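PDB 2C9K: pesticidal crystal protein Cry4Aa from Bacillus thuringiensis, which lyses midgut epithelial cells of mosquito larvae by binding to them and causing colloid-osmotic swelling, here as the toxin fragment cut from a longer protoxin. Local coordinates for residues Tyr6-Gly11 and Ile34-Pro39; Asn45-Phe50 and Tyr143-Asn148; Ile585-Asn590 and Asp603-Leu608. All coordinates share one frame; numbering follows the deposited sequence.

Contact 1: Tyr6-Gly11 and Ile34-Pro39; sequences YTIVVG and IPVLFP
Val36 presents the fork of its two methyl groups to Ile8 and Val9, and each prong has its own partner. Val36 CG2 lies 4.1 Å from Ile8 CG2, while Val36 CG1 lies 4.2 Å from Val9 CG2. The reciprocal fit is made by Val9, whose CG2 methyl enters the shallow hollow between Val36 and Leu37, reaching Leu37 CD2 at 4.2 Å as well. One methyl of Val9 is thus shared by two residues of the facing helix, and Val36 as a whole is shared by two residues of helix 5-16.

The torsions account for this interlock. Both valines have CG1 anti to the backbone N (chi1 172° in Val9 and 173° in Val36), which leaves CG2 of Val9, anti to the carbonyl carbon, facing Val36 CG1 and Leu37 CD2. Leu37 comes in from the flank, its side chain crossing that of Val9 at about a right angle, and touches with CD2. Every touching atom is a methyl carbon, so shape rather than polarity defines the fit. The backbones come closest at Val9 and Val36, with CA atoms 7.7 Å apart. On the Ile34-Pro39 side the patch sits at the C-terminal end of helix 29-37, for Phe38 already leaves helical backbone angles.

Gln145 of helix 140-164 borders the methyl patch, touching both Val9 and Leu37. Around the two helices, helix 222-240 lies beside helix 5-16 at Tyr6 and Val10, and helix 77-89 meets Phe38 through the ring of Phe78.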
ATOM      1  N   TYR A   6     -10.455  -6.690  -0.978  1.00 28.31           N
ATOM      2  CA  TYR A   6      -9.452  -5.763  -0.455  1.00 28.84           C
ATOM      3  C   TYR A   6      -8.669  -5.129  -1.596  1.00 28.23           C
ATOM      4  O   TYR A   6      -8.659  -3.908  -1.759  1.00 28.49           O
ATOM      5  CB  TYR A   6      -8.470  -6.501   0.465  1.00 31.36           C
ATOM      6  CG  TYR A   6      -9.068  -7.051   1.745  1.00 34.10           C
ATOM      7  CD1 TYR A   6      -8.464  -8.115   2.407  1.00 33.64           C
ATOM      8  CD2 TYR A   6     -10.223  -6.493   2.304  1.00 34.28           C
ATOM      9  CE1 TYR A   6      -8.986  -8.616   3.590  1.00 35.25           C
ATOM     10  CE2 TYR A   6     -10.755  -6.985   3.490  1.00 34.84           C
ATOM     11  CZ  TYR A   6     -10.132  -8.049   4.128  1.00 36.16           C
ATOM     12  OH  TYR A   6     -10.658  -8.559   5.298  1.00 37.33           O
ATOM     13  N   THR A   7      -8.015  -5.968  -2.392  1.00 26.98           N
ATOM     14  CA  THR A   7      -7.221  -5.483  -3.506  1.00 26.43           C
ATOM     15  C   THR A   7      -8.034  -4.916  -4.674  1.00 27.38           C
ATOM     16  O   THR A   7      -7.524  -4.079  -5.415  1.00 29.68           O
ATOM     17  CB  THR A   7      -6.259  -6.578  -4.020  1.00 25.28           C
ATOM     18  OG1 THR A   7      -6.967  -7.813  -4.166  1.00 25.64           O
ATOM     19  CG2 THR A   7      -5.107  -6.775  -3.042  1.00 22.79           C
ATOM     20  N   ILE A   8      -9.284  -5.349  -4.849  1.00 26.37           N
ATOM     21  CA  ILE A   8     -10.109  -4.814  -5.939  1.00 26.19           C
ATOM     22  C   ILE A   8     -10.680  -3.437  -5.586  1.00 26.89           C
ATOM     23  O   ILE A   8     -10.652  -2.513  -6.393  1.00 27.45           O
ATOM     24  CB  ILE A   8     -11.310  -5.723  -6.283  1.00 25.55           C
ATOM     25  CG1 ILE A   8     -10.836  -7.031  -6.921  1.00 22.88           C
ATOM     26  CG2 ILE A   8     -12.240  -4.984  -7.248  1.00 25.16           C
ATOM     27  CD1 ILE A   8     -11.940  -8.043  -7.110  1.00 14.71           C
ATOM     28  N   VAL A   9     -11.227  -3.310  -4.387  1.00 27.49           N
ATOM     29  CA  VAL A   9     -11.777  -2.039  -3.962  1.00 27.25           C
ATOM     30  C   VAL A   9     -10.684  -0.979  -4.049  1.00 28.44           C
ATOM     31  O   VAL A   9     -10.944   0.166  -4.414  1.00 30.64           O
ATOM     32  CB  VAL A   9     -12.285  -2.105  -2.511  1.00 26.11           C
ATOM     33  CG1 VAL A   9     -12.671  -0.713  -2.038  1.00 24.03           C
ATOM     34  CG2 VAL A   9     -13.472  -3.049  -2.417  1.00 23.59           C
ATOM     35  N   VAL A  10      -9.459  -1.359  -3.712  1.00 27.91           N
ATOM     36  CA  VAL A  10      -8.355  -0.413  -3.752  1.00 28.35           C
ATOM     37  C   VAL A  10      -7.998  -0.101  -5.195  1.00 28.33           C
ATOM     38  O   VAL A  10      -7.678   1.040  -5.535  1.00 28.30           O
ATOM     39  CB  VAL A  10      -7.122  -0.971  -3.013  1.00 28.59           C
ATOM     40  CG1 VAL A  10      -5.940  -0.032  -3.171  1.00 28.75           C
ATOM     41  CG2 VAL A  10      -7.450  -1.141  -1.549  1.00 27.31           C
ATOM     42  N   GLY A  11      -8.069  -1.120  -6.044  1.00 27.76           N
ATOM     43  CA  GLY A  11      -7.763  -0.936  -7.449  1.00 26.56           C
ATOM     44  C   GLY A  11      -8.721   0.014  -8.142  1.00 26.13           C
ATOM     45  O   GLY A  11      -8.306   0.790  -9.003  1.00 27.06           O
ATOM     46  N   ILE A  34     -20.401  -1.749  -5.523  0.50 32.58           N
ATOM     47  CA  ILE A  34     -21.623  -2.417  -5.072  0.50 31.64           C
ATOM     48  C   ILE A  34     -21.607  -3.929  -5.323  0.50 30.74           C
ATOM     49  O   ILE A  34     -21.888  -4.717  -4.424  0.50 29.17           O
ATOM     50  CB  ILE A  34     -22.867  -1.814  -5.740  0.50 32.32           C
ATOM     51  CG1 ILE A  34     -22.979  -0.335  -5.382  1.00 33.03           C
ATOM     52  CG2 ILE A  34     -24.117  -2.538  -5.269  1.00 33.74           C
ATOM     53  CD1 ILE A  34     -24.143   0.363  -6.060  1.00 34.59           C
ATOM     54  N   PRO A  35     -21.299  -4.354  -6.556  1.00 31.21           N
ATOM     55  CA  PRO A  35     -21.251  -5.786  -6.884  1.00 31.45           C
ATOM     56  C   PRO A  35     -20.166  -6.538  -6.098  1.00 31.43           C
ATOM     57  O   PRO A  35     -20.316  -7.719  -5.777  1.00 32.33           O
ATOM     58  CB  PRO A  35     -20.960  -5.790  -8.385  1.00 30.22           C
ATOM     59  CG  PRO A  35     -21.586  -4.521  -8.857  1.00 31.45           C
ATOM     60  CD  PRO A  35     -21.206  -3.535  -7.777  1.00 32.20           C
ATOM     61  N   VAL A  36     -19.072  -5.843  -5.804  1.00 30.59           N
ATOM     62  CA  VAL A  36     -17.953  -6.422  -5.073  1.00 30.65           C
ATOM     63  C   VAL A  36     -18.220  -6.500  -3.567  1.00 30.25           C
ATOM     64  O   VAL A  36     -17.785  -7.445  -2.899  1.00 29.76           O
ATOM     65  CB  VAL A  36     -16.663  -5.602  -5.310  1.00 31.19           C
ATOM     66  CG1 VAL A  36     -15.550  -6.106  -4.411  1.00 32.09           C
ATOM     67  CG2 VAL A  36     -16.246  -5.700  -6.770  1.00 31.00           C
ATOM     68  N   LEU A  37     -18.941  -5.513  -3.044  1.00 29.01           N
ATOM     69  CA  LEU A  37     -19.259  -5.458  -1.620  1.00 28.87           C
ATOM     70  C   LEU A  37     -20.648  -6.008  -1.263  1.00 29.50           C
ATOM     71  O   LEU A  37     -20.954  -6.227  -0.084  1.00 30.07           O
ATOM     72  CB  LEU A  37     -19.133  -4.014  -1.121  1.00 27.00           C
ATOM     73  CG  LEU A  37     -17.733  -3.405  -1.187  1.00 25.09           C
ATOM     74  CD1 LEU A  37     -17.808  -1.923  -0.912  1.00 24.95           C
ATOM     75  CD2 LEU A  37     -16.833  -4.094  -0.183  1.00 24.72           C
ATOM     76  N   PHE A  38     -21.487  -6.222  -2.273  0.50 28.61           N
ATOM     77  CA  PHE A  38     -22.828  -6.747  -2.045  0.50 27.49           C
ATOM     78  C   PHE A  38     -23.278  -7.681  -3.166  0.50 29.65           C
ATOM     79  O   PHE A  38     -24.187  -7.351  -3.925  0.50 29.60           O
ATOM     80  CB  PHE A  38     -23.836  -5.607  -1.924  0.50 24.09           C
ATOM     81  CG  PHE A  38     -23.414  -4.514  -0.989  1.00 21.39           C
ATOM     82  CD1 PHE A  38     -22.721  -3.406  -1.462  1.00 18.89           C
ATOM     83  CD2 PHE A  38     -23.725  -4.582   0.369  1.00 20.68           C
ATOM     84  CE1 PHE A  38     -22.346  -2.382  -0.606  1.00 18.41           C
ATOM     85  CE2 PHE A  38     -23.355  -3.558   1.242  1.00 18.41           C
ATOM     86  CZ  PHE A  38     -22.666  -2.456   0.756  1.00 17.76           C
ATOM     87  N   PRO A  39     -22.643  -8.857  -3.286  1.00 31.88           N
ATOM     88  CA  PRO A  39     -22.987  -9.842  -4.322  1.00 34.31           C
ATOM     89  C   PRO A  39     -24.356 -10.516  -4.115  1.00 35.84           C
ATOM     90  O   PRO A  39     -24.960 -11.030  -5.060  1.00 35.59           O
ATOM     91  CB  PRO A  39     -21.820 -10.830  -4.254  1.00 34.24           C
ATOM     92  CG  PRO A  39     -21.416 -10.771  -2.819  1.00 33.58           C
ATOM     93  CD  PRO A  39     -21.458  -9.292  -2.526  1.00 32.69           C
TER

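Contact 2: Asn45-Phe50 and Tyr143-Asn148; sequences NTWSDF and YAQAAN
Gln145 sends the aliphatic part of its side chain against the rings of Trp47 and Phe50, and its methylene carbons do all the touching. Gln145 CB is 3.7 Å from Trp47 CH2 and 3.8 Å from Trp47 CZ3, so it meets the CZ3-CH2 side of the six-membered ring obliquely. Gln145 CG sits at the indole edge, near its plane, 3.9 Å from Trp47 CZ3. Gln145 CG also reaches the edge of the phenyl ring, 4.0 Å from Phe50 CE1, and so links the two aromatic residues.

The conformation of Gln145 explains this division of labour. With chi1 at -72°, CG lies beside the backbone N and opposite the carbonyl carbon; a second bend at chi2 (-57°) then turns the amide off the line set by CB and CG. The amide plane ends up 19° from that of the indole, although the two side chains cross at about a right angle. Trp47 and Phe50 also carry CG beside the backbone N, and both rings extend from helix 46-58 toward helix 140-164. Thr46 CG2 lies over one face of each ring, 3.6 Å above the phenyl plane of Phe50 and toward its rim, so a single methyl borders both aromatics.

The main-chain separation is wide, 9.2 Å between the CA atoms of Trp47 and Tyr143, and the rings from one helix and the Gln145 methylenes from the other span it together. Phe50 further meets the ring of Tyr6, while Ala146 packs on Ile118 of helix 103-123. Such buried side-chain packing around helix 140-164 is characteristic of the helical N-terminal, pore-forming domain of three-domain delta-endotoxins, in which a central helix is surrounded by others.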
ATOM      1  N   ASN A  45     -22.564 -11.764   2.939  1.00 47.02           N
ATOM      2  CA  ASN A  45     -21.750 -12.150   4.087  1.00 46.63           C
ATOM      3  C   ASN A  45     -20.351 -11.558   3.969  1.00 44.87           C
ATOM      4  O   ASN A  45     -19.398 -12.069   4.556  1.00 43.02           O
ATOM      5  CB  ASN A  45     -21.659 -13.668   4.185  1.00 48.15           C
ATOM      6  CG  ASN A  45     -23.014 -14.317   4.324  1.00 49.41           C
ATOM      7  OD1 ASN A  45     -23.783 -13.995   5.232  1.00 49.51           O
ATOM      8  ND2 ASN A  45     -23.319 -15.240   3.420  1.00 50.34           N
ATOM      9  N   THR A  46     -20.246 -10.472   3.210  1.00 43.92           N
ATOM     10  CA  THR A  46     -18.975  -9.799   2.997  1.00 43.58           C
ATOM     11  C   THR A  46     -18.345  -9.345   4.315  1.00 42.81           C
ATOM     12  O   THR A  46     -17.180  -9.649   4.585  1.00 43.09           O
ATOM     13  CB  THR A  46     -19.149  -8.582   2.052  1.00 44.30           C
ATOM     14  OG1 THR A  46     -19.685  -9.024   0.799  1.00 44.21           O
ATOM     15  CG2 THR A  46     -17.810  -7.907   1.790  1.00 44.93           C
ATOM     16  N   TRP A  47     -19.117  -8.635   5.136  1.00 40.90           N
ATOM     17  CA  TRP A  47     -18.631  -8.146   6.424  1.00 39.24           C
ATOM     18  C   TRP A  47     -18.299  -9.292   7.383  1.00 39.15           C
ATOM     19  O   TRP A  47     -17.368  -9.194   8.182  1.00 39.20           O
ATOM     20  CB  TRP A  47     -19.669  -7.215   7.051  1.00 37.19           C
ATOM     21  CG  TRP A  47     -20.203  -6.230   6.070  1.00 35.76           C
ATOM     22  CD1 TRP A  47     -21.510  -5.960   5.823  1.00 35.28           C
ATOM     23  CD2 TRP A  47     -19.447  -5.437   5.149  1.00 36.33           C
ATOM     24  NE1 TRP A  47     -21.624  -5.055   4.797  1.00 34.77           N
ATOM     25  CE2 TRP A  47     -20.372  -4.715   4.365  1.00 35.00           C
ATOM     26  CE3 TRP A  47     -18.076  -5.267   4.906  1.00 37.54           C
ATOM     27  CZ2 TRP A  47     -19.974  -3.834   3.352  1.00 34.54           C
ATOM     28  CZ3 TRP A  47     -17.677  -4.387   3.896  1.00 34.71           C
ATOM     29  CH2 TRP A  47     -18.627  -3.685   3.133  1.00 35.33           C
ATOM     30  N   SER A  48     -19.060 -10.379   7.310  1.00 38.92           N
ATOM     31  CA  SER A  48     -18.788 -11.530   8.164  1.00 38.27           C
ATOM     32  C   SER A  48     -17.429 -12.069   7.758  1.00 38.64           C
ATOM     33  O   SER A  48     -16.560 -12.274   8.603  1.00 40.22           O
ATOM     34  CB  SER A  48     -19.840 -12.616   7.972  1.00 37.33           C
ATOM     35  OG  SER A  48     -21.096 -12.186   8.451  1.00 39.26           O
ATOM     36  N   ASP A  49     -17.246 -12.292   6.459  1.00 37.89           N
ATOM     37  CA  ASP A  49     -15.979 -12.794   5.957  1.00 36.45           C
ATOM     38  C   ASP A  49     -14.840 -11.876   6.378  1.00 36.01           C
ATOM     39  O   ASP A  49     -13.782 -12.345   6.802  1.00 36.93           O
ATOM     40  CB  ASP A  49     -16.011 -12.909   4.439  1.00 36.51           C
ATOM     41  CG  ASP A  49     -17.025 -13.917   3.960  1.00 38.34           C
ATOM     42  OD1 ASP A  49     -17.268 -14.904   4.688  1.00 39.47           O
ATOM     43  OD2 ASP A  49     -17.572 -13.735   2.852  1.00 39.52           O
ATOM     44  N   PHE A  50     -15.053 -10.569   6.266  1.00 33.42           N
ATOM     45  CA  PHE A  50     -14.019  -9.619   6.655  1.00 31.69           C
ATOM     46  C   PHE A  50     -13.708  -9.760   8.142  1.00 31.21           C
ATOM     47  O   PHE A  50     -12.547  -9.802   8.536  1.00 30.86           O
ATOM     48  CB  PHE A  50     -14.451  -8.174   6.351  1.00 30.77           C
ATOM     49  CG  PHE A  50     -14.390  -7.801   4.888  1.00 28.91           C
ATOM     50  CD1 PHE A  50     -14.517  -6.470   4.500  1.00 27.15           C
ATOM     51  CD2 PHE A  50     -14.231  -8.774   3.900  1.00 28.86           C
ATOM     52  CE1 PHE A  50     -14.490  -6.109   3.157  1.00 27.40           C
ATOM     53  CE2 PHE A  50     -14.204  -8.429   2.549  1.00 28.31           C
ATOM     54  CZ  PHE A  50     -14.335  -7.093   2.176  1.00 28.64           C
ATOM     55  N   TYR A 143     -15.337  -1.304   8.521  1.00 29.52           N
ATOM     56  CA  TYR A 143     -15.449   0.106   8.822  1.00 29.02           C
ATOM     57  C   TYR A 143     -14.916   0.890   7.633  1.00 29.64           C
ATOM     58  O   TYR A 143     -15.549   1.835   7.159  1.00 31.30           O
ATOM     59  CB  TYR A 143     -14.612   0.442  10.052  1.00 29.92           C
ATOM     60  CG  TYR A 143     -14.627   1.909  10.417  1.00 31.41           C
ATOM     61  CD1 TYR A 143     -15.655   2.444  11.190  1.00 32.22           C
ATOM     62  CD2 TYR A 143     -13.628   2.766   9.971  1.00 31.64           C
ATOM     63  CE1 TYR A 143     -15.683   3.790  11.515  1.00 32.78           C
ATOM     64  CE2 TYR A 143     -13.653   4.120  10.286  1.00 33.67           C
ATOM     65  CZ  TYR A 143     -14.683   4.626  11.062  1.00 33.41           C
ATOM     66  OH  TYR A 143     -14.704   5.964  11.397  1.00 33.85           O
ATOM     67  N   ALA A 144     -13.742   0.486   7.157  1.00 29.49           N
ATOM     68  CA  ALA A 144     -13.084   1.149   6.039  1.00 28.77           C
ATOM     69  C   ALA A 144     -13.960   1.243   4.804  1.00 28.65           C
ATOM     70  O   ALA A 144     -14.152   2.334   4.275  1.00 30.61           O
ATOM     71  CB  ALA A 144     -11.766   0.447   5.706  1.00 27.81           C
ATOM     72  N   GLN A 145     -14.488   0.118   4.335  0.50 27.86           N
ATOM     73  CA  GLN A 145     -15.345   0.149   3.158  0.50 28.33           C
ATOM     74  C   GLN A 145     -16.482   1.149   3.346  0.50 28.34           C
ATOM     75  O   GLN A 145     -16.810   1.906   2.433  0.50 27.44           O
ATOM     76  CB  GLN A 145     -15.911  -1.238   2.871  0.50 29.07           C
ATOM     77  CG  GLN A 145     -14.891  -2.224   2.328  1.00 31.58           C
ATOM     78  CD  GLN A 145     -14.229  -1.731   1.053  1.00 32.13           C
ATOM     79  OE1 GLN A 145     -14.870  -1.098   0.219  1.00 33.46           O
ATOM     80  NE2 GLN A 145     -12.943  -2.031   0.892  1.00 31.56           N
ATOM     81  N   ALA A 146     -17.076   1.156   4.535  1.00 29.24           N
ATOM     82  CA  ALA A 146     -18.168   2.079   4.835  1.00 30.49           C
ATOM     83  C   ALA A 146     -17.709   3.529   4.701  1.00 31.01           C
ATOM     84  O   ALA A 146     -18.318   4.313   3.974  1.00 32.82           O
ATOM     85  CB  ALA A 146     -18.698   1.833   6.241  1.00 28.86           C
ATOM     86  N   ALA A 147     -16.634   3.886   5.401  1.00 30.18           N
ATOM     87  CA  ALA A 147     -16.108   5.253   5.353  1.00 29.22           C
ATOM     88  C   ALA A 147     -15.751   5.700   3.938  1.00 28.22           C
ATOM     89  O   ALA A 147     -15.975   6.856   3.575  1.00 27.73           O
ATOM     90  CB  ALA A 147     -14.886   5.379   6.258  1.00 27.72           C
ATOM     91  N   ASN A 148     -15.196   4.788   3.142  1.00 26.80           N
ATOM     92  CA  ASN A 148     -14.819   5.122   1.778  1.00 26.50           C
ATOM     93  C   ASN A 148     -16.067   5.451   0.972  1.00 26.59           C
ATOM     94  O   ASN A 148     -16.115   6.466   0.275  1.00 27.07           O
ATOM     95  CB  ASN A 148     -14.046   3.967   1.134  1.00 26.25           C
ATOM     96  CG  ASN A 148     -13.630   4.267  -0.302  1.00 26.51           C
ATOM     97  OD1 ASN A 148     -14.108   3.631  -1.244  1.00 27.07           O
ATOM     98  ND2 ASN A 148     -12.739   5.238  -0.472  1.00 25.64           N
TER

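Contact 3: Ile585-Asn590 and Asp603-Leu608; sequences ISLVFN and DKIEFL
Phe607, with chi1 at -67°, has CG beside the backbone N, and its ring is carried toward Leu587 on the facing strand. Ile605 has a similar first torsion, which turns its two branches different ways, CG1 beside the backbone N and CG2 anti to it; chi2 (-60°) then sets where CD1 goes. Ile605 CG2 touches both Leu587 CD2 and Phe589 CZ, each at 4.1 Å, while Ile605 CD1 reaches Phe589 CZ at 3.7 Å. Phe589 and Ile605 extend from opposite directions, and the CD1 methyl approaches the ring obliquely. Leu587 CD2 is shared in turn, since it also lies 3.5 Å from Phe607 CZ, at the ring edge and near its plane.

The two strands make no mutual backbone ladder: the axes of segments 585-590 and 603-608 stay 11.7 Å apart at the closest point, with 131° between their N-to-C directions. This is face-to-face packing of two layers in a beta sandwich, the architecture of the C-terminal domain (domain III) of the three-domain toxin fragment. Strand 584-591 pairs with 505-511 and 536-541 in one sheet, and strand 600-609 belongs to the other.

Leu587 and Phe589 also touch Ile508 and Leu539 of the strands flanking theirs, which widens the apolar layer. The reverse face of strand 600-609 has a different chemistry: Lys604 NZ forms a salt bridge with Asp603 OD1, on the syn side of the carboxylate. At these two residues, both opposite Arg524, the strand has a classic beta bulge, and Asp603 OD2 is bridged to Arg524 NH1.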
ATOM      1  N   ILE A 585      13.699  14.079 -16.889  1.00 22.05           N
ATOM      2  CA  ILE A 585      13.844  15.168 -15.937  1.00 22.45           C
ATOM      3  C   ILE A 585      14.570  14.788 -14.664  1.00 22.03           C
ATOM      4  O   ILE A 585      14.336  13.723 -14.110  1.00 24.13           O
ATOM      5  CB  ILE A 585      12.461  15.704 -15.545  1.00 23.00           C
ATOM      6  CG1 ILE A 585      11.649  16.009 -16.812  1.00 23.28           C
ATOM      7  CG2 ILE A 585      12.608  16.932 -14.674  1.00 21.87           C
ATOM      8  CD1 ILE A 585      10.174  16.218 -16.553  1.00 20.81           C
ATOM      9  N   SER A 586      15.451  15.671 -14.209  1.00 21.64           N
ATOM     10  CA  SER A 586      16.191  15.464 -12.967  1.00 22.37           C
ATOM     11  C   SER A 586      15.626  16.425 -11.929  1.00 21.38           C
ATOM     12  O   SER A 586      15.618  17.637 -12.133  1.00 20.84           O
ATOM     13  CB  SER A 586      17.680  15.752 -13.154  1.00 23.70           C
ATOM     14  OG  SER A 586      18.256  14.849 -14.069  1.00 26.72           O
ATOM     15  N   LEU A 587      15.135  15.876 -10.827  1.00 20.20           N
ATOM     16  CA  LEU A 587      14.568  16.689  -9.771  1.00 19.85           C
ATOM     17  C   LEU A 587      15.508  16.653  -8.565  1.00 19.39           C
ATOM     18  O   LEU A 587      15.420  15.774  -7.700  1.00 17.04           O
ATOM     19  CB  LEU A 587      13.172  16.168  -9.408  1.00 21.75           C
ATOM     20  CG  LEU A 587      11.953  17.032  -9.783  1.00 23.34           C
ATOM     21  CD1 LEU A 587      11.934  17.333 -11.267  1.00 20.57           C
ATOM     22  CD2 LEU A 587      10.675  16.310  -9.381  1.00 24.52           C
ATOM     23  N   VAL A 588      16.422  17.616  -8.525  1.00 18.78           N
ATOM     24  CA  VAL A 588      17.383  17.690  -7.438  1.00 18.10           C
ATOM     25  C   VAL A 588      16.893  18.621  -6.347  1.00 16.91           C
ATOM     26  O   VAL A 588      16.766  19.817  -6.564  1.00 16.41           O
ATOM     27  CB  VAL A 588      18.744  18.210  -7.922  1.00 17.82           C
ATOM     28  CG1 VAL A 588      19.800  17.918  -6.880  1.00 15.83           C
ATOM     29  CG2 VAL A 588      19.106  17.576  -9.247  1.00 19.04           C
ATOM     30  N   PHE A 589      16.620  18.053  -5.179  1.00 17.83           N
ATOM     31  CA  PHE A 589      16.157  18.812  -4.029  1.00 18.75           C
ATOM     32  C   PHE A 589      17.302  19.052  -3.052  1.00 20.49           C
ATOM     33  O   PHE A 589      18.022  18.124  -2.680  1.00 19.89           O
ATOM     34  CB  PHE A 589      15.037  18.064  -3.285  1.00 19.13           C
ATOM     35  CG  PHE A 589      13.715  18.070  -3.995  1.00 20.04           C
ATOM     36  CD1 PHE A 589      13.421  17.118  -4.963  1.00 19.49           C
ATOM     37  CD2 PHE A 589      12.773  19.053  -3.718  1.00 20.52           C
ATOM     38  CE1 PHE A 589      12.210  17.147  -5.647  1.00 20.70           C
ATOM     39  CE2 PHE A 589      11.556  19.090  -4.401  1.00 22.11           C
ATOM     40  CZ  PHE A 589      11.278  18.135  -5.368  1.00 21.70           C
ATOM     41  N   ASN A 590      17.464  20.306  -2.639  1.00 23.29           N
ATOM     42  CA  ASN A 590      18.497  20.679  -1.673  1.00 23.42           C
ATOM     43  C   ASN A 590      17.891  21.473  -0.532  1.00 24.41           C
ATOM     44  O   ASN A 590      16.898  22.186  -0.708  1.00 23.95           O
ATOM     45  CB  ASN A 590      19.580  21.542  -2.319  1.00 22.02           C
ATOM     46  CG  ASN A 590      20.722  20.729  -2.881  1.00 23.32           C
ATOM     47  OD1 ASN A 590      20.877  20.621  -4.096  1.00 26.48           O
ATOM     48  ND2 ASN A 590      21.532  20.150  -1.999  1.00 22.13           N
ATOM     49  N   ASP A 603       6.775  13.857   1.778  1.00 22.76           N
ATOM     50  CA  ASP A 603       5.864  12.786   1.400  1.00 21.82           C
ATOM     51  C   ASP A 603       5.664  12.644  -0.112  1.00 20.98           C
ATOM     52  O   ASP A 603       6.162  11.693  -0.724  1.00 19.54           O
ATOM     53  CB  ASP A 603       4.519  13.009   2.094  1.00 24.46           C
ATOM     54  CG  ASP A 603       3.463  12.031   1.649  1.00 27.24           C
ATOM     55  OD1 ASP A 603       3.800  10.840   1.453  1.00 28.02           O
ATOM     56  OD2 ASP A 603       2.295  12.458   1.509  1.00 27.65           O
ATOM     57  N   LYS A 604       4.952  13.591  -0.714  1.00 19.89           N
ATOM     58  CA  LYS A 604       4.674  13.535  -2.146  1.00 19.77           C
ATOM     59  C   LYS A 604       5.139  14.773  -2.921  1.00 19.94           C
ATOM     60  O   LYS A 604       5.105  15.895  -2.412  1.00 19.90           O
ATOM     61  CB  LYS A 604       3.162  13.375  -2.389  1.00 20.38           C
ATOM     62  CG  LYS A 604       2.426  12.355  -1.529  1.00 19.57           C
ATOM     63  CD  LYS A 604       2.576  10.940  -2.037  1.00 21.25           C
ATOM     64  CE  LYS A 604       1.616   9.984  -1.314  1.00 24.45           C
ATOM     65  NZ  LYS A 604       1.823   9.887   0.174  1.00 23.36           N
ATOM     66  N   ILE A 605       5.567  14.552  -4.160  1.00 20.06           N
ATOM     67  CA  ILE A 605       5.991  15.634  -5.054  1.00 19.53           C
ATOM     68  C   ILE A 605       4.852  15.677  -6.057  1.00 20.20           C
ATOM     69  O   ILE A 605       4.549  14.671  -6.698  1.00 20.90           O
ATOM     70  CB  ILE A 605       7.282  15.297  -5.820  1.00 17.06           C
ATOM     71  CG1 ILE A 605       8.379  14.840  -4.855  1.00 15.79           C
ATOM     72  CG2 ILE A 605       7.721  16.502  -6.610  1.00 13.18           C
ATOM     73  CD1 ILE A 605       8.764  15.855  -3.807  1.00 12.90           C
ATOM     74  N   GLU A 606       4.206  16.822  -6.195  1.00 20.39           N
ATOM     75  CA  GLU A 606       3.077  16.896  -7.108  1.00 19.90           C
ATOM     76  C   GLU A 606       3.250  17.853  -8.271  1.00 20.76           C
ATOM     77  O   GLU A 606       3.832  18.934  -8.131  1.00 20.47           O
ATOM     78  CB  GLU A 606       1.813  17.236  -6.317  1.00 18.10           C
ATOM     79  CG  GLU A 606       1.438  16.130  -5.352  1.00 20.03           C
ATOM     80  CD  GLU A 606       0.191  16.413  -4.541  1.00 20.75           C
ATOM     81  OE1 GLU A 606      -0.407  15.437  -4.033  1.00 20.95           O
ATOM     82  OE2 GLU A 606      -0.182  17.597  -4.399  1.00 20.78           O
ATOM     83  N   PHE A 607       2.764  17.432  -9.429  1.00 20.56           N
ATOM     84  CA  PHE A 607       2.835  18.263 -10.611  1.00 23.77           C
ATOM     85  C   PHE A 607       1.427  18.670 -11.010  1.00 25.77           C
ATOM     86  O   PHE A 607       0.573  17.825 -11.279  1.00 26.02           O
ATOM     87  CB  PHE A 607       3.509  17.520 -11.760  1.00 23.12           C
ATOM     88  CG  PHE A 607       4.956  17.232 -11.522  1.00 24.35           C
ATOM     89  CD1 PHE A 607       5.347  16.112 -10.790  1.00 25.86           C
ATOM     90  CD2 PHE A 607       5.936  18.090 -12.016  1.00 23.80           C
ATOM     91  CE1 PHE A 607       6.703  15.846 -10.551  1.00 27.33           C
ATOM     92  CE2 PHE A 607       7.286  17.842 -11.786  1.00 25.94           C
ATOM     93  CZ  PHE A 607       7.676  16.715 -11.051  1.00 26.86           C
ATOM     94  N   LEU A 608       1.181  19.974 -11.030  1.00 27.66           N
ATOM     95  CA  LEU A 608      -0.130  20.482 -11.401  1.00 28.88           C
ATOM     96  C   LEU A 608      -0.105  21.055 -12.813  1.00 29.83           C
ATOM     97  O   LEU A 608       0.580  22.044 -13.072  1.00 31.22           O
ATOM     98  CB  LEU A 608      -0.571  21.577 -10.427  1.00 28.52           C
ATOM     99  CG  LEU A 608      -0.512  21.281  -8.929  1.00 28.35           C
ATOM    100  CD1 LEU A 608      -1.246  22.385  -8.168  1.00 28.47           C
ATOM    101  CD2 LEU A 608      -1.147  19.940  -8.641  1.00 28.54           C
TER

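Contacts 1 and 2 are neighbours in the helical part of the toxin, their centres 10 Å apart, whereas contact 3 lies across the chain's centre, 33 and 36 Å from them between centres. Helix 29-37 of contact 1 and helix 46-58 of contact 2 follow each other in the chain, and Leu37 O lies 3.2 Å from Thr46 OG1, a probable hydrogen bond. Gln145 of helix 140-164 borders both contacts; contact 3 shares no element with them. All three are essentially buried, and none relies on polar bonds between its segments. Methyls mesh in contact 1, ring edges meet a glutamine's methylenes in contact 2, and contact 3 mixes both kinds of group between sheets.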